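PDB 5HAM: RickCE from Rickettsia bellii, which probably acts as a deubiquitinase, a CE-clan cysteine protease effector that cleaves ubiquitin from its conjugates, here represented by the part that holds the catalytic domain. Local coordinates for residues D6-T10 against Q208-V213; I14-L18 against T215-I220. All coordinates share one frame; numbering follows the deposited sequence.

Contact 1 (D6-T10 against Q208-V213); sequences DYWYT and QSACGV
Trp8 and Tyr9 pack their rings on Gln208, Ser209, Gly212 and Val213, where the loop before helix 11-20 meets the start of helix 211-223. The contact is partly buried. It combines CH-pi packing with a water bridge between the two backbones. The indole of Trp8 presents one face to the turn. Gln208 CG lies over the six-membered ring, 3.9 Å from its centroid. Ser209 CA sits over the five-membered ring, 26° off the ring normal. In Gln208, CG is anti to the backbone N, and a bend at chi2 (147°) carries the amide alongside the six-membered ring. The amide and ring planes are 23° apart, with Gln208 NE2 3.5 Å from Trp8 CZ3. Tyr9 approaches the next turn. Its CD2 comes within 3.3 Å of Gly212 C. Gly212 has no side chain, which lets Tyr9 CB lie close to the backbone, 3.8 Å from Gly212 CA. Val213 N lies above one face of the phenol ring, offset toward the rim. Farther out, Val213 CG2 is 3.6 Å from Tyr9 OH. That hydroxyl is hydrogen-bonded to His246 ND1 on helix 238-251. Tyr7 adds its CB against Ser209 CB, and its ring makes a cation-pi contact with Arg243. One water joins the backbones. It accepts from Tyr9 N at 2.9 Å and from Gly212 N at 2.9 Å, and donates to Ser209 O at 2.7 Å. The water therefore satisfies three backbone groups that do not pair directly. Cys211 lies near the start of helix 211-223, a placement consistent with the nucleophile of CE-clan proteases. Ring packing, partly CH-pi, and a shared water thus join the N-terminal loop to the turn that carries this cysteine.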
ATOM      1  N   ASP A   6      -1.645 -15.578   0.480  1.00 45.09           N
ATOM      2  CA  ASP A   6      -1.365 -16.830  -0.217  1.00 59.57           C
ATOM      3  C   ASP A   6      -0.693 -16.544  -1.557  1.00 64.74           C
ATOM      4  O   ASP A   6       0.530 -16.428  -1.642  1.00 68.90           O
ATOM      5  CB  ASP A   6      -2.665 -17.602  -0.420  1.00 59.84           C
ATOM      6  CG  ASP A   6      -3.644 -17.377   0.711  1.00 63.58           C
ATOM      7  OD1 ASP A   6      -4.864 -17.334   0.424  1.00 78.97           O
ATOM      8  OD2 ASP A   6      -3.195 -17.212   1.874  1.00 46.24           O
ATOM      9  N   TYR A   7      -1.495 -16.424  -2.607  1.00 57.97           N
ATOM     10  CA  TYR A   7      -0.993 -15.811  -3.817  1.00 42.83           C
ATOM     11  C   TYR A   7      -0.504 -14.390  -3.506  1.00 38.35           C
ATOM     12  O   TYR A   7       0.541 -13.988  -3.995  1.00 40.58           O
ATOM     13  CB  TYR A   7      -2.043 -15.798  -4.935  1.00 41.25           C
ATOM     14  CG  TYR A   7      -1.661 -16.733  -6.039  1.00 51.57           C
ATOM     15  CD1 TYR A   7      -0.580 -17.577  -5.878  1.00 56.13           C
ATOM     16  CD2 TYR A   7      -2.347 -16.773  -7.243  1.00 55.12           C
ATOM     17  CE1 TYR A   7      -0.192 -18.456  -6.860  1.00 53.86           C
ATOM     18  CE2 TYR A   7      -1.952 -17.652  -8.252  1.00 53.12           C
ATOM     19  CZ  TYR A   7      -0.868 -18.491  -8.039  1.00 50.29           C
ATOM     20  OH  TYR A   7      -0.429 -19.387  -8.975  1.00 51.98           O
ATOM     21  N   TRP A   8      -1.244 -13.646  -2.679  1.00 28.35           N
ATOM     22  CA  TRP A   8      -0.933 -12.235  -2.454  1.00 27.48           C
ATOM     23  C   TRP A   8       0.339 -12.063  -1.649  1.00 29.84           C
ATOM     24  O   TRP A   8       0.459 -12.599  -0.557  1.00 35.23           O
ATOM     25  CB  TRP A   8      -2.095 -11.492  -1.783  1.00 19.54           C
ATOM     26  CG  TRP A   8      -3.344 -11.470  -2.620  1.00 23.37           C
ATOM     27  CD1 TRP A   8      -3.755 -12.430  -3.506  1.00 23.96           C
ATOM     28  CD2 TRP A   8      -4.337 -10.440  -2.660  1.00 22.30           C
ATOM     29  NE1 TRP A   8      -4.945 -12.067  -4.084  1.00 24.09           N
ATOM     30  CE2 TRP A   8      -5.326 -10.845  -3.586  1.00 27.86           C
ATOM     31  CE3 TRP A   8      -4.498  -9.219  -1.993  1.00 25.86           C
ATOM     32  CZ2 TRP A   8      -6.452 -10.069  -3.869  1.00 19.74           C
ATOM     33  CZ3 TRP A   8      -5.611  -8.444  -2.278  1.00 21.89           C
ATOM     34  CH2 TRP A   8      -6.576  -8.873  -3.211  1.00 23.81           C
ATOM     35  N   TYR A   9       1.286 -11.314  -2.206  1.00 29.15           N
ATOM     36  CA  TYR A   9       2.539 -11.015  -1.524  1.00 30.84           C
ATOM     37  C   TYR A   9       2.283 -10.141  -0.314  1.00 25.92           C
ATOM     38  O   TYR A   9       1.411  -9.274  -0.337  1.00 31.27           O
ATOM     39  CB  TYR A   9       3.503 -10.239  -2.428  1.00 28.23           C
ATOM     40  CG  TYR A   9       4.224 -11.024  -3.482  1.00 26.95           C
ATOM     41  CD1 TYR A   9       3.701 -12.196  -3.993  1.00 31.57           C
ATOM     42  CD2 TYR A   9       5.439 -10.579  -3.979  1.00 27.68           C
ATOM     43  CE1 TYR A   9       4.374 -12.909  -4.973  1.00 39.63           C
ATOM     44  CE2 TYR A   9       6.123 -11.285  -4.951  1.00 28.46           C
ATOM     45  CZ  TYR A   9       5.587 -12.445  -5.447  1.00 36.35           C
ATOM     46  OH  TYR A   9       6.258 -13.143  -6.420  1.00 39.21           O
ATOM     47  N   THR A  10       3.068 -10.341   0.730  1.00 24.71           N
ATOM     48  CA  THR A  10       3.064  -9.404   1.835  1.00 30.17           C
ATOM     49  C   THR A  10       4.334  -8.568   1.746  1.00 33.43           C
ATOM     50  O   THR A  10       5.231  -8.873   0.954  1.00 39.54           O
ATOM     51  CB  THR A  10       3.062 -10.145   3.152  1.00 28.79           C
ATOM     52  OG1 THR A  10       4.365 -10.694   3.369  1.00 30.58           O
ATOM     53  CG2 THR A  10       2.057 -11.275   3.089  1.00 29.41           C
ATOM     54  N   GLN A 208      -5.143  -8.665  -8.919  1.00 29.30           N
ATOM     55  CA  GLN A 208      -4.558  -8.048  -7.740  1.00 30.72           C
ATOM     56  C   GLN A 208      -3.551  -8.993  -7.077  1.00 24.98           C
ATOM     57  O   GLN A 208      -2.658  -8.555  -6.365  1.00 26.13           O
ATOM     58  CB  GLN A 208      -5.633  -7.591  -6.738  1.00 29.42           C
ATOM     59  CG  GLN A 208      -5.055  -6.818  -5.553  1.00 27.87           C
ATOM     60  CD  GLN A 208      -5.996  -5.755  -5.035  1.00 35.28           C
ATOM     61  OE1 GLN A 208      -6.963  -5.384  -5.708  1.00 43.30           O
ATOM     62  NE2 GLN A 208      -5.723  -5.258  -3.827  1.00 29.25           N
ATOM     63  N   SER A 209      -3.680 -10.287  -7.332  1.00 23.43           N
ATOM     64  CA  SER A 209      -2.702 -11.243  -6.829  1.00 32.02           C
ATOM     65  C   SER A 209      -1.304 -10.959  -7.386  1.00 32.67           C
ATOM     66  O   SER A 209      -0.299 -11.290  -6.761  1.00 31.88           O
ATOM     67  CB  SER A 209      -3.120 -12.673  -7.182  1.00 33.99           C
ATOM     68  OG  SER A 209      -3.366 -12.797  -8.573  1.00 35.83           O
ATOM     69  N   ALA A 210      -1.245 -10.345  -8.563  1.00 25.30           N
ATOM     70  CA  ALA A 210       0.026 -10.176  -9.255  1.00 25.18           C
ATOM     71  C   ALA A 210       0.747  -8.874  -8.898  1.00 27.04           C
ATOM     72  O   ALA A 210       1.912  -8.699  -9.273  1.00 27.32           O
ATOM     73  CB  ALA A 210      -0.154 -10.311 -10.776  1.00 21.88           C
ATOM     74  N   CYS A 211       0.068  -7.986  -8.163  1.00 21.85           N
ATOM     75  CA  CYS A 211       0.663  -6.708  -7.714  1.00 19.39           C
ATOM     76  C   CYS A 211       2.030  -6.814  -7.062  1.00 22.12           C
ATOM     77  O   CYS A 211       2.925  -6.033  -7.372  1.00 28.85           O
ATOM     78  CB  CYS A 211      -0.277  -5.956  -6.765  1.00 21.38           C
ATOM     79  SG  CYS A 211      -1.719  -5.295  -7.615  1.00 31.35           S
ATOM     80  N   GLY A 212       2.202  -7.769  -6.156  1.00 23.01           N
ATOM     81  CA  GLY A 212       3.482  -7.915  -5.487  1.00 21.32           C
ATOM     82  C   GLY A 212       4.557  -8.472  -6.408  1.00 28.32           C
ATOM     83  O   GLY A 212       5.742  -8.116  -6.291  1.00 22.91           O
ATOM     84  N   VAL A 213       4.147  -9.345  -7.329  1.00 24.60           N
ATOM     85  CA  VAL A 213       5.087  -9.930  -8.274  1.00 24.58           C
ATOM     86  C   VAL A 213       5.739  -8.823  -9.100  1.00 30.25           C
ATOM     87  O   VAL A 213       6.966  -8.741  -9.186  1.00 37.56           O
ATOM     88  CB  VAL A 213       4.391 -10.949  -9.219  1.00 25.38           C
ATOM     89  CG1 VAL A 213       5.419 -11.730 -10.004  1.00 22.51           C
ATOM     90  CG2 VAL A 213       3.515 -11.907  -8.422  1.00 27.54           C
TER
HETATM   91  O   HOH W   1       0.805  -9.870  -4.694  1.00 24.41           O

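Contact 2 (I14-L18 against T215-I220); sequences ITHLL and TVDNGI
Helices 11-20 and 211-223 form a buried helix pair, in which Ile14, Leu17 and Leu18 meet Thr215, Val216 and Ile220. The axes of the two short segments approach to 9.6 Å and cross at -38°, with the two helices running in roughly the same direction. The side chains meet through carbon atoms. Val216 is central to the packing and uses both methyls. Its CG1 meets Leu17 CB at 3.7 Å. Its CG2 sits between Leu17 and Ile14, 3.9 Å from Ile14 CA. With CG1 anti to the backbone N (chi1 167°), that branch goes to Leu17 while CG2 serves both residues. Leu18 works one turn further along. Its CD2 touches Ile220 CG1 at 3.7 Å and also lies against Val216 O. Thr215 offers its methyl: CG2 is 4.1 Å from Ile14 CG2. Its hydroxyl instead bonds to Cys211 O in its own helix. Helix 238-251 covers one flank, where His246 touches both Leu17 and Val216. The sheet lies under the pair, with Ile14 and Thr215 on Trp147 of strand 147-155, and Leu18 on Val137 and Pro139 of strand 135-141.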
ATOM      1  N   ILE A  14       8.147  -8.881  -0.447  1.00 25.39           N
ATOM      2  CA  ILE A  14       8.531  -7.807  -1.348  1.00 27.52           C
ATOM      3  C   ILE A  14       9.896  -7.253  -0.923  1.00 31.13           C
ATOM      4  O   ILE A  14      10.806  -7.120  -1.734  1.00 33.80           O
ATOM      5  CB  ILE A  14       7.450  -6.723  -1.371  1.00 24.98           C
ATOM      6  CG1 ILE A  14       6.218  -7.259  -2.100  1.00 28.19           C
ATOM      7  CG2 ILE A  14       7.950  -5.462  -2.047  1.00 25.85           C
ATOM      8  CD1 ILE A  14       5.022  -6.347  -2.013  1.00 23.04           C
ATOM      9  N   THR A  15      10.030  -6.995   0.371  1.00 28.98           N
ATOM     10  CA  THR A  15      11.259  -6.482   0.964  1.00 31.46           C
ATOM     11  C   THR A  15      12.437  -7.436   0.765  1.00 34.62           C
ATOM     12  O   THR A  15      13.511  -7.008   0.372  1.00 36.22           O
ATOM     13  CB  THR A  15      11.030  -6.158   2.463  1.00 27.34           C
ATOM     14  OG1 THR A  15      10.161  -5.021   2.555  1.00 35.98           O
ATOM     15  CG2 THR A  15      12.303  -5.811   3.144  1.00 34.94           C
ATOM     16  N   HIS A  16      12.226  -8.726   1.007  1.00 37.20           N
ATOM     17  CA  HIS A  16      13.288  -9.726   0.824  1.00 41.89           C
ATOM     18  C   HIS A  16      13.698  -9.886  -0.633  1.00 35.45           C
ATOM     19  O   HIS A  16      14.884  -9.948  -0.958  1.00 32.36           O
ATOM     20  CB  HIS A  16      12.850 -11.097   1.342  1.00 52.36           C
ATOM     21  CG  HIS A  16      12.581 -11.132   2.810  1.00 65.07           C
ATOM     22  ND1 HIS A  16      11.920 -12.174   3.427  1.00 67.47           N
ATOM     23  CD2 HIS A  16      12.877 -10.242   3.789  1.00 68.79           C
ATOM     24  CE1 HIS A  16      11.824 -11.927   4.718  1.00 69.44           C
ATOM     25  NE2 HIS A  16      12.389 -10.763   4.964  1.00 69.64           N
ATOM     26  N   LEU A  17      12.701  -9.997  -1.501  1.00 33.30           N
ATOM     27  CA  LEU A  17      12.940 -10.108  -2.923  1.00 35.68           C
ATOM     28  C   LEU A  17      13.748  -8.918  -3.436  1.00 33.08           C
ATOM     29  O   LEU A  17      14.672  -9.090  -4.234  1.00 36.10           O
ATOM     30  CB  LEU A  17      11.611 -10.224  -3.661  1.00 32.42           C
ATOM     31  CG  LEU A  17      11.068 -11.640  -3.539  1.00 28.62           C
ATOM     32  CD1 LEU A  17       9.589 -11.699  -3.905  1.00 24.29           C
ATOM     33  CD2 LEU A  17      11.917 -12.543  -4.422  1.00 25.75           C
ATOM     34  N   LEU A  18      13.414  -7.722  -2.959  1.00 26.47           N
ATOM     35  CA  LEU A  18      14.102  -6.513  -3.399  1.00 34.15           C
ATOM     36  C   LEU A  18      15.532  -6.493  -2.897  1.00 40.47           C
ATOM     37  O   LEU A  18      16.471  -6.301  -3.672  1.00 47.93           O
ATOM     38  CB  LEU A  18      13.371  -5.259  -2.926  1.00 28.75           C
ATOM     39  CG  LEU A  18      12.118  -4.887  -3.722  1.00 31.80           C
ATOM     40  CD1 LEU A  18      11.376  -3.763  -3.020  1.00 27.32           C
ATOM     41  CD2 LEU A  18      12.485  -4.498  -5.143  1.00 32.67           C
ATOM     42  N   THR A 215       5.481  -5.410  -8.582  1.00 26.91           N
ATOM     43  CA  THR A 215       6.094  -4.419  -7.716  1.00 22.67           C
ATOM     44  C   THR A 215       7.582  -4.720  -7.576  1.00 23.53           C
ATOM     45  O   THR A 215       8.422  -3.835  -7.688  1.00 23.76           O
ATOM     46  CB  THR A 215       5.440  -4.422  -6.323  1.00 23.80           C
ATOM     47  OG1 THR A 215       4.160  -3.787  -6.402  1.00 25.91           O
ATOM     48  CG2 THR A 215       6.307  -3.672  -5.308  1.00 15.80           C
ATOM     49  N   VAL A 216       7.903  -5.986  -7.357  1.00 24.45           N
ATOM     50  CA  VAL A 216       9.284  -6.370  -7.161  1.00 26.78           C
ATOM     51  C   VAL A 216      10.064  -6.182  -8.453  1.00 23.08           C
ATOM     52  O   VAL A 216      11.127  -5.564  -8.465  1.00 25.52           O
ATOM     53  CB  VAL A 216       9.396  -7.844  -6.687  1.00 32.72           C
ATOM     54  CG1 VAL A 216      10.854  -8.354  -6.786  1.00 28.92           C
ATOM     55  CG2 VAL A 216       8.811  -8.004  -5.262  1.00 24.07           C
ATOM     56  N   ASP A 217       9.532  -6.714  -9.542  1.00 25.28           N
ATOM     57  CA  ASP A 217      10.233  -6.636 -10.811  1.00 28.50           C
ATOM     58  C   ASP A 217      10.390  -5.190 -11.305  1.00 23.41           C
ATOM     59  O   ASP A 217      11.471  -4.804 -11.767  1.00 19.38           O
ATOM     60  CB  ASP A 217       9.539  -7.493 -11.857  1.00 26.91           C
ATOM     61  CG  ASP A 217      10.456  -7.839 -13.017  1.00 33.89           C
ATOM     62  OD1 ASP A 217      11.284  -8.767 -12.865  1.00 35.31           O
ATOM     63  OD2 ASP A 217      10.338  -7.189 -14.079  1.00 36.31           O
ATOM     64  N   ASN A 218       9.329  -4.396 -11.189  1.00 19.24           N
ATOM     65  CA  ASN A 218       9.390  -2.986 -11.594  1.00 25.14           C
ATOM     66  C   ASN A 218      10.400  -2.211 -10.760  1.00 26.30           C
ATOM     67  O   ASN A 218      11.227  -1.482 -11.307  1.00 30.77           O
ATOM     68  CB  ASN A 218       8.014  -2.304 -11.523  1.00 17.12           C
ATOM     69  CG  ASN A 218       7.008  -2.935 -12.466  1.00 19.98           C
ATOM     70  OD1 ASN A 218       7.386  -3.515 -13.483  1.00 18.36           O
ATOM     71  ND2 ASN A 218       5.723  -2.823 -12.139  1.00 17.44           N
ATOM     72  N   GLY A 219      10.346  -2.383  -9.441  1.00 25.70           N
ATOM     73  CA  GLY A 219      11.241  -1.666  -8.542  1.00 16.89           C
ATOM     74  C   GLY A 219      12.695  -1.936  -8.866  1.00 18.69           C
ATOM     75  O   GLY A 219      13.492  -1.016  -9.021  1.00 19.80           O
ATOM     76  N   ILE A 220      13.030  -3.209  -8.994  1.00 21.60           N
ATOM     77  CA  ILE A 220      14.365  -3.619  -9.403  1.00 23.86           C
ATOM     78  C   ILE A 220      14.789  -3.012 -10.739  1.00 26.43           C
ATOM     79  O   ILE A 220      15.887  -2.459 -10.868  1.00 25.83           O
ATOM     80  CB  ILE A 220      14.422  -5.135  -9.518  1.00 19.81           C
ATOM     81  CG1 ILE A 220      14.254  -5.745  -8.134  1.00 20.97           C
ATOM     82  CG2 ILE A 220      15.728  -5.573 -10.132  1.00 20.79           C
ATOM     83  CD1 ILE A 220      14.123  -7.220  -8.165  1.00 28.73           C
TER

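Overall arrangement
Contacts 1 and 2 are neighbours, their centres about 12 Å apart. Both pair the N-terminal part of the chain with helix 211-223. Along the sequence they follow the order 6-10, 14-18, 208-213, 215-220, so their segments alternate. Each joins parts almost 200 residues apart. The two touch directly: Tyr9 CE2 is 3.6 Å from Leu17 CD1, and Gly212 CA packs on Ile14 CD1. Helix 238-251 borders both, and His246 meets residues of each. The N-terminal loop and helix thus lie along helix 211-223, which belongs to the catalytic domain, and become part of the layer packed on the mixed sheet.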